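Local coordinates for CEL61B (Hypocrea jecorina, PDB 2VTC), which oxidatively cleaves glycosidic bonds in crystalline and amorphous polysaccharides such as cellulose, as a copper-dependent lytic polysaccharide monooxygenase of the AA9 family, at residues V98-P103 and G158-V163; G104-P109 and W149-L154. All blocks are in the same frame, centred on the assembly; numbering follows the deposited sequence.

Contact 1: residues V98-P103 and G158-V163. With NAG (2-acetamido-2-deoxy-beta-D-glucopyranose), chain C; NAG (2-acetamido-2-deoxy-beta-D-glucopyranose), chain B.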
loop_
_atom_site.group_PDB
_atom_site.type_symbol
_atom_site.label_atom_id
_atom_site.label_comp_id
_atom_site.label_asym_id
_atom_site.label_seq_id
_atom_site.Cartn_x
_atom_site.Cartn_y
_atom_site.Cartn_z
ATOM N N VAL A 98 9.280 -6.226 4.279
ATOM C CA VAL A 98 9.613 -4.931 4.859
ATOM C C VAL A 98 9.653 -3.910 3.749
ATOM O O VAL A 98 10.551 -3.926 2.902
ATOM C CB VAL A 98 10.962 -4.945 5.664
ATOM C CG1 VAL A 98 11.171 -3.600 6.334
ATOM C CG2 VAL A 98 10.979 -6.062 6.704
ATOM N N PHE A 99 8.642 -3.043 3.730
ATOM C CA PHE A 99 8.549 -2.008 2.712
ATOM C C PHE A 99 9.470 -0.865 3.121
ATOM O O PHE A 99 9.398 -0.386 4.255
ATOM C CB PHE A 99 7.106 -1.498 2.563
ATOM C CG PHE A 99 6.134 -2.535 2.064
ATOM C CD1 PHE A 99 5.984 -2.747 0.693
ATOM C CD2 PHE A 99 5.350 -3.273 2.952
ATOM C CE1 PHE A 99 5.065 -3.697 0.206
ATOM C CE2 PHE A 99 4.431 -4.238 2.486
ATOM C CZ PHE A 99 4.298 -4.437 1.097
ATOM N N GLN A 100 10.330 -0.450 2.199
ATOM C CA GLN A 100 11.252 0.660 2.435
ATOM C C GLN A 100 10.798 1.888 1.667
ATOM O O GLN A 100 10.829 1.932 0.431
ATOM C CB GLN A 100 12.687 0.263 2.064
ATOM C CG GLN A 100 13.673 1.435 2.047
ATOM C CD GLN A 100 14.033 1.934 3.447
ATOM O OE1 GLN A 100 13.596 3.015 3.876
ATOM N NE2 GLN A 100 14.820 1.152 4.154
ATOM N N TRP A 101 10.361 2.902 2.408
ATOM C CA TRP A 101 9.930 4.153 1.811
ATOM C C TRP A 101 11.112 5.115 1.629
ATOM O O TRP A 101 12.116 5.036 2.357
ATOM C CB TRP A 101 8.847 4.814 2.676
ATOM C CG TRP A 101 7.532 4.072 2.670
ATOM C CD1 TRP A 101 7.221 2.970 3.398
ATOM C CD2 TRP A 101 6.369 4.395 1.894
ATOM N NE1 TRP A 101 5.928 2.572 3.124
ATOM C CE2 TRP A 101 5.378 3.438 2.215
ATOM C CE3 TRP A 101 6.064 5.408 0.969
ATOM C CZ2 TRP A 101 4.095 3.446 1.627
ATOM C CZ3 TRP A 101 4.782 5.429 0.378
ATOM C CH2 TRP A 101 3.813 4.436 0.719
ATOM N N GLY A 102 10.992 6.004 0.655
ATOM C CA GLY A 102 12.088 6.926 0.355
ATOM C C GLY A 102 11.789 7.795 -0.842
ATOM O O GLY A 102 10.649 7.801 -1.337
ATOM N N PRO A 103 12.810 8.520 -1.347
ATOM C CA PRO A 103 14.229 8.509 -0.915
ATOM C C PRO A 103 14.527 9.302 0.374
ATOM O O PRO A 103 15.555 9.058 1.027
ATOM C CB PRO A 103 14.964 9.149 -2.099
ATOM C CG PRO A 103 13.939 10.065 -2.740
ATOM C CD PRO A 103 12.566 9.456 -2.462
ATOM N N GLY A 158 13.238 4.141 10.448
ATOM C CA GLY A 158 14.047 4.359 9.247
ATOM C C GLY A 158 13.263 4.171 7.959
ATOM O O GLY A 158 13.808 3.679 6.962
ATOM N N ASN A 159 11.992 4.579 7.978
ATOM C CA ASN A 159 11.140 4.523 6.781
ATOM C C ASN A 159 10.764 3.102 6.376
ATOM O O ASN A 159 10.390 2.882 5.222
ATOM C CB ASN A 159 11.811 5.240 5.595
ATOM C CG ASN A 159 11.421 6.705 5.474
ATOM O OD1 ASN A 159 11.397 7.252 4.368
ATOM N ND2 ASN A 159 11.118 7.352 6.601
ATOM N N LYS A 160 10.870 2.162 7.314
ATOM C CA LYS A 160 10.569 0.742 7.075
ATOM C C LYS A 160 9.273 0.324 7.764
ATOM O O LYS A 160 9.027 0.712 8.902
ATOM C CB LYS A 160 11.701 -0.151 7.587
ATOM C CG LYS A 160 12.974 -0.101 6.755
ATOM C CD LYS A 160 14.159 -0.634 7.541
ATOM C CE LYS A 160 15.487 -0.266 6.890
ATOM N NZ LYS A 160 15.745 1.215 6.810
ATOM N N TRP A 161 8.450 -0.478 7.080
ATOM C CA TRP A 161 7.262 -1.070 7.699
ATOM C C TRP A 161 7.183 -2.573 7.419
ATOM O O TRP A 161 7.272 -2.996 6.260
ATOM C CB TRP A 161 5.962 -0.386 7.230
ATOM C CG TRP A 161 4.860 -0.635 8.205
ATOM C CD1 TRP A 161 3.832 -1.537 8.094
ATOM C CD2 TRP A 161 4.701 0.000 9.480
ATOM N NE1 TRP A 161 3.043 -1.494 9.229
ATOM C CE2 TRP A 161 3.562 -0.560 10.094
ATOM C CE3 TRP A 161 5.433 0.991 10.168
ATOM C CZ2 TRP A 161 3.123 -0.164 11.364
ATOM C CZ3 TRP A 161 4.995 1.384 11.423
ATOM C CH2 TRP A 161 3.847 0.810 12.006
ATOM N N THR A 162 7.007 -3.357 8.475
ATOM C CA THR A 162 6.960 -4.826 8.380
ATOM C C THR A 162 5.519 -5.306 8.265
ATOM O O THR A 162 4.652 -4.918 9.063
ATOM C CB THR A 162 7.632 -5.501 9.607
ATOM O OG1 THR A 162 9.036 -5.219 9.595
ATOM C CG2 THR A 162 7.430 -7.027 9.593
ATOM N N VAL A 163 5.277 -6.152 7.260
ATOM C CA VAL A 163 3.979 -6.781 7.047
ATOM C C VAL A 163 4.180 -8.285 6.872
ATOM O O VAL A 163 4.922 -8.703 5.990
ATOM C CB VAL A 163 3.257 -6.203 5.782
ATOM C CG1 VAL A 163 1.931 -6.889 5.554
ATOM C CG2 VAL A 163 3.018 -4.704 5.951
HETATM C C1 NAG C . 16.190 1.314 -1.118
HETATM C C2 NAG C . 17.551 1.734 -1.689
HETATM C C3 NAG C . 18.258 2.785 -0.804
HETATM C C4 NAG C . 17.321 3.928 -0.371
HETATM C C5 NAG C . 15.934 3.377 0.013
HETATM C C6 NAG C . 14.895 4.449 0.323
HETATM C C7 NAG C . 19.031 0.367 -3.076
HETATM C C8 NAG C . 20.019 -0.760 -3.103
HETATM N N2 NAG C . 18.437 0.600 -1.900
HETATM O O3 NAG C . 19.385 3.306 -1.496
HETATM O O4 NAG C . 17.856 4.632 0.743
HETATM O O5 NAG C . 15.422 2.505 -0.996
HETATM O O6 NAG C . 14.883 5.480 -0.637
HETATM O O7 NAG C . 18.801 1.024 -4.095
HETATM C C1 NAG B . 18.225 5.977 0.385
HETATM C C2 NAG B . 18.245 6.840 1.653
HETATM C C3 NAG B . 18.890 8.215 1.421
HETATM C C4 NAG B . 20.170 8.133 0.586
HETATM C C5 NAG B . 19.921 7.296 -0.673
HETATM C C6 NAG B . 21.177 7.172 -1.537
HETATM C C7 NAG B . 16.428 6.315 3.232
HETATM C C8 NAG B . 15.090 6.729 3.756
HETATM N N2 NAG B . 16.904 7.019 2.202
HETATM O O3 NAG B . 19.198 8.777 2.679
HETATM O O4 NAG B . 20.627 9.429 0.247
HETATM O O5 NAG B . 19.485 6.001 -0.275
HETATM O O6 NAG B . 22.186 6.500 -0.808
HETATM O O7 NAG B . 16.999 5.353 3.742
#

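Contact 2: residues G104-P109 and W149-L154. With NI (nickel (II) ion), chain E.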
loop_
_atom_site.group_PDB
_atom_site.type_symbol
_atom_site.label_atom_id
_atom_site.label_comp_id
_atom_site.label_asym_id
_atom_site.label_seq_id
_atom_site.Cartn_x
_atom_site.Cartn_y
_atom_site.Cartn_z
ATOM N N GLY A 104 13.655 10.239 0.720
ATOM C CA GLY A 104 13.841 11.041 1.936
ATOM C C GLY A 104 13.059 10.503 3.123
ATOM O O GLY A 104 12.228 9.608 2.983
ATOM N N VAL A 105 13.343 11.046 4.307
ATOM C CA VAL A 105 12.586 10.725 5.520
ATOM C C VAL A 105 11.090 11.011 5.319
ATOM O O VAL A 105 10.715 12.045 4.758
ATOM C CB VAL A 105 13.147 11.504 6.752
ATOM C CG1 VAL A 105 12.406 11.114 8.027
ATOM C CG2 VAL A 105 14.640 11.204 6.916
ATOM N N TRP A 106 10.235 10.078 5.741
ATOM C CA TRP A 106 8.789 10.287 5.623
ATOM C C TRP A 106 8.309 11.550 6.394
ATOM O O TRP A 106 8.557 11.659 7.599
ATOM C CB TRP A 106 8.005 9.028 6.039
ATOM C CG TRP A 106 6.509 9.158 5.884
ATOM C CD1 TRP A 106 5.588 9.215 6.893
ATOM C CD2 TRP A 106 5.762 9.230 4.659
ATOM N NE1 TRP A 106 4.328 9.333 6.384
ATOM C CE2 TRP A 106 4.398 9.346 5.013
ATOM C CE3 TRP A 106 6.113 9.203 3.298
ATOM C CZ2 TRP A 106 3.368 9.438 4.055
ATOM C CZ3 TRP A 106 5.083 9.309 2.344
ATOM C CH2 TRP A 106 3.736 9.426 2.728
ATOM N N PRO A 107 7.671 12.510 5.686
ATOM C CA PRO A 107 7.232 13.825 6.238
ATOM C C PRO A 107 6.138 13.944 7.327
ATOM O O PRO A 107 5.818 15.069 7.707
ATOM C CB PRO A 107 7.000 14.694 5.010
ATOM C CG PRO A 107 6.679 13.717 3.940
ATOM C CD PRO A 107 7.424 12.441 4.233
ATOM N N HIS A 108 5.396 12.897 7.687
ATOM C CA HIS A 108 3.922 12.909 7.772
ATOM C C HIS A 108 3.706 12.038 9.021
ATOM O O HIS A 108 3.613 10.817 8.924
ATOM C CB HIS A 108 3.123 12.367 6.594
ATOM C CG HIS A 108 3.075 13.295 5.426
ATOM N ND1 HIS A 108 3.007 14.669 5.557
ATOM C CD2 HIS A 108 3.098 13.040 4.098
ATOM C CE1 HIS A 108 3.000 15.219 4.356
ATOM N NE2 HIS A 108 3.046 14.252 3.455
ATOM N N PRO A 109 3.739 12.653 10.229
ATOM C CA PRO A 109 3.695 11.858 11.463
ATOM C C PRO A 109 2.287 11.466 11.928
ATOM O O PRO A 109 2.166 10.672 12.874
ATOM C CB PRO A 109 4.343 12.807 12.492
ATOM C CG PRO A 109 3.878 14.149 12.057
ATOM C CD PRO A 109 3.913 14.095 10.515
ATOM N N TRP A 149 0.950 7.987 16.345
ATOM C CA TRP A 149 0.445 7.245 15.166
ATOM C C TRP A 149 1.454 6.277 14.555
ATOM O O TRP A 149 2.678 6.449 14.653
ATOM C CB TRP A 149 0.033 8.243 14.086
ATOM C CG TRP A 149 -1.200 8.983 14.379
ATOM C CD1 TRP A 149 -1.301 10.240 14.950
ATOM C CD2 TRP A 149 -2.537 8.556 14.114
ATOM N NE1 TRP A 149 -2.626 10.599 15.056
ATOM C CE2 TRP A 149 -3.408 9.587 14.552
ATOM C CE3 TRP A 149 -3.090 7.385 13.565
ATOM C CZ2 TRP A 149 -4.803 9.482 14.465
ATOM C CZ3 TRP A 149 -4.483 7.292 13.458
ATOM C CH2 TRP A 149 -5.321 8.336 13.879
ATOM N N ALA A 150 0.919 5.261 13.874
ATOM C CA ALA A 150 1.749 4.335 13.099
ATOM C C ALA A 150 2.748 5.057 12.186
ATOM O O ALA A 150 3.886 4.614 12.052
ATOM C CB ALA A 150 0.854 3.383 12.277
ATOM N N GLN A 151 2.334 6.165 11.569
ATOM C CA GLN A 151 3.252 6.881 10.654
ATOM C C GLN A 151 4.465 7.514 11.360
ATOM O O GLN A 151 5.554 7.588 10.791
ATOM C CB GLN A 151 2.495 7.866 9.776
ATOM C CG GLN A 151 1.828 7.153 8.560
ATOM C CD GLN A 151 1.000 8.072 7.715
ATOM O OE1 GLN A 151 1.503 9.046 7.162
ATOM N NE2 GLN A 151 -0.295 7.771 7.595
ATOM N N GLN A 152 4.280 7.933 12.615
ATOM C CA GLN A 152 5.430 8.351 13.434
ATOM C C GLN A 152 6.368 7.167 13.704
ATOM O O GLN A 152 7.598 7.301 13.621
ATOM C CB GLN A 152 4.957 9.044 14.729
ATOM C CG GLN A 152 6.089 9.534 15.654
ATOM C CD GLN A 152 7.049 10.504 14.987
ATOM O OE1 GLN A 152 8.227 10.200 14.821
ATOM N NE2 GLN A 152 6.559 11.672 14.617
ATOM N N ASP A 153 5.795 5.993 13.979
ATOM C CA ASP A 153 6.590 4.779 14.130
ATOM C C ASP A 153 7.380 4.454 12.864
ATOM O O ASP A 153 8.539 4.056 12.951
ATOM C CB ASP A 153 5.738 3.595 14.599
ATOM C CG ASP A 153 5.192 3.800 16.009
ATOM O OD1 ASP A 153 5.812 4.579 16.768
ATOM O OD2 ASP A 153 4.156 3.201 16.344
ATOM N N LEU A 154 6.777 4.684 11.691
ATOM C CA LEU A 154 7.479 4.460 10.425
ATOM C C LEU A 154 8.733 5.340 10.328
ATOM O O LEU A 154 9.824 4.858 9.993
ATOM C CB LEU A 154 6.528 4.744 9.247
ATOM C CG LEU A 154 7.085 4.712 7.824
ATOM C CD1 LEU A 154 7.410 3.296 7.415
ATOM C CD2 LEU A 154 6.047 5.316 6.877
HETATM NI NI NI E . 3.467 14.264 1.441
HETATM O O HOH W 1 2.127 10.595 15.716
HETATM O O HOH W 2 4.849 15.901 1.618
HETATM O O HOH W 3 2.435 14.873 1.256
#

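Contact 1: residues V98-P103 and G158-V163
Val98 faces Thr162 within an antiparallel pairing, as a non-hydrogen-bonded pair in which the two branches of the valine divide the work. CG1, held anti to the backbone N (chi1 -175°), rests on Lys160 CB at 3.7 Å, while CG2 touches Thr162 OG1. Phe99 and Trp161 follow as the hydrogen-bonded pair, with Phe99 N to Trp161 O at 2.9 Å and Trp161 N to Phe99 O at 3.0 Å. The phenyl ring turns to the other face of the sheet, where its edge atom CE2 meets Val163 CG2 at 3.8 Å, the methyl lying in the ring plane. Gln100 shares the face of Val98 with Lys160, whose extended chain bends only at its end (chi4 62°), bringing NZ back to Gly158 O at 3.1 Å. With an alanine at Lys160, Gly158 O would probably lose its ammonium partner and Gln100 the aliphatic chain beside it. Trp101 N gives Asn159 O a nearly straight bond of 2.8 Å (171°), and its indole edge abuts the same oxygen; NE1 bonds to His178. Gly102 has no room for a CB beside NAG (chain C) O6, and beyond the cis peptide Pro103 O accepts a hydrogen bond from N2 of NAG (chain B), 2.7 Å away. Strand 96-102 thus runs between strand 22-28 and strand 160-164, whose Trp161 packs on helix 150-156.

Contact 2: residues G104-P109 and W149-L154
Trp149, the N-cap residue of the helix, meets Pro109 through its CB, 3.5 Å from Pro109 O. A water joins the two backbones: it donates to Pro109 O at 2.8 Å and accepts from Trp149 N at 2.9 Å. Within the first turn, Gln151 carries the polar link. Its chain, extended beyond CG (chi2 176°), delivers OE1 to the indole edge of Trp106, where NE1 donates to it at 2.9 Å. The oxygen lies close to the indole plane, although amide and ring are inclined by 57°, and this bond probably limits rotation of the buried tryptophan. The other end of the amide, NE2, is held by Pro112 O, while Gln151 CB touches His108 O at 3.3 Å. Gln152 adds its CB beside Pro109 O. Leu154 ends the series with a CH-pi contact: CD2 stands over the five-membered ring of Trp106, 4.2 Å from its centroid. Pro107 CD and His108 CD2 lie toward the rim of the opposite indole face. His108 in turn binds nickel through NE2 at 2.1 Å, with His20 and Tyr195 completing the protein ligands at the catalytic copper site; His20, through amino group and imidazole, forms the histidine brace with His108. Behind the loop, Leu180 of strand 172-182 touches both Trp106 and Leu154, and helix 150-156 packs against Ile113 of strand 113-119 and Trp161 of strand 160-164.

The two contacts illustrate how a beta-sandwich of the AA9 family passes from sheet to active-site surface. Their centres are about 10 Å apart, and both segments of contact 2 fall between those of contact 1 in sequence: strand 96-102 runs directly into loop 104-109, and helix 150-156 leads into strand 160-164. At the second junction the helix closes in a Schellman motif with Gly158, at positive phi, in the C-prime position, and Asn159 N is probably bonded to Leu154 O. At the core, the rings of Trp101 and Trp106 meet at about 55°, and both adjoin Tyr195. The four-stranded sheet is therefore packed continuously into the loop that presents His108 to the metal.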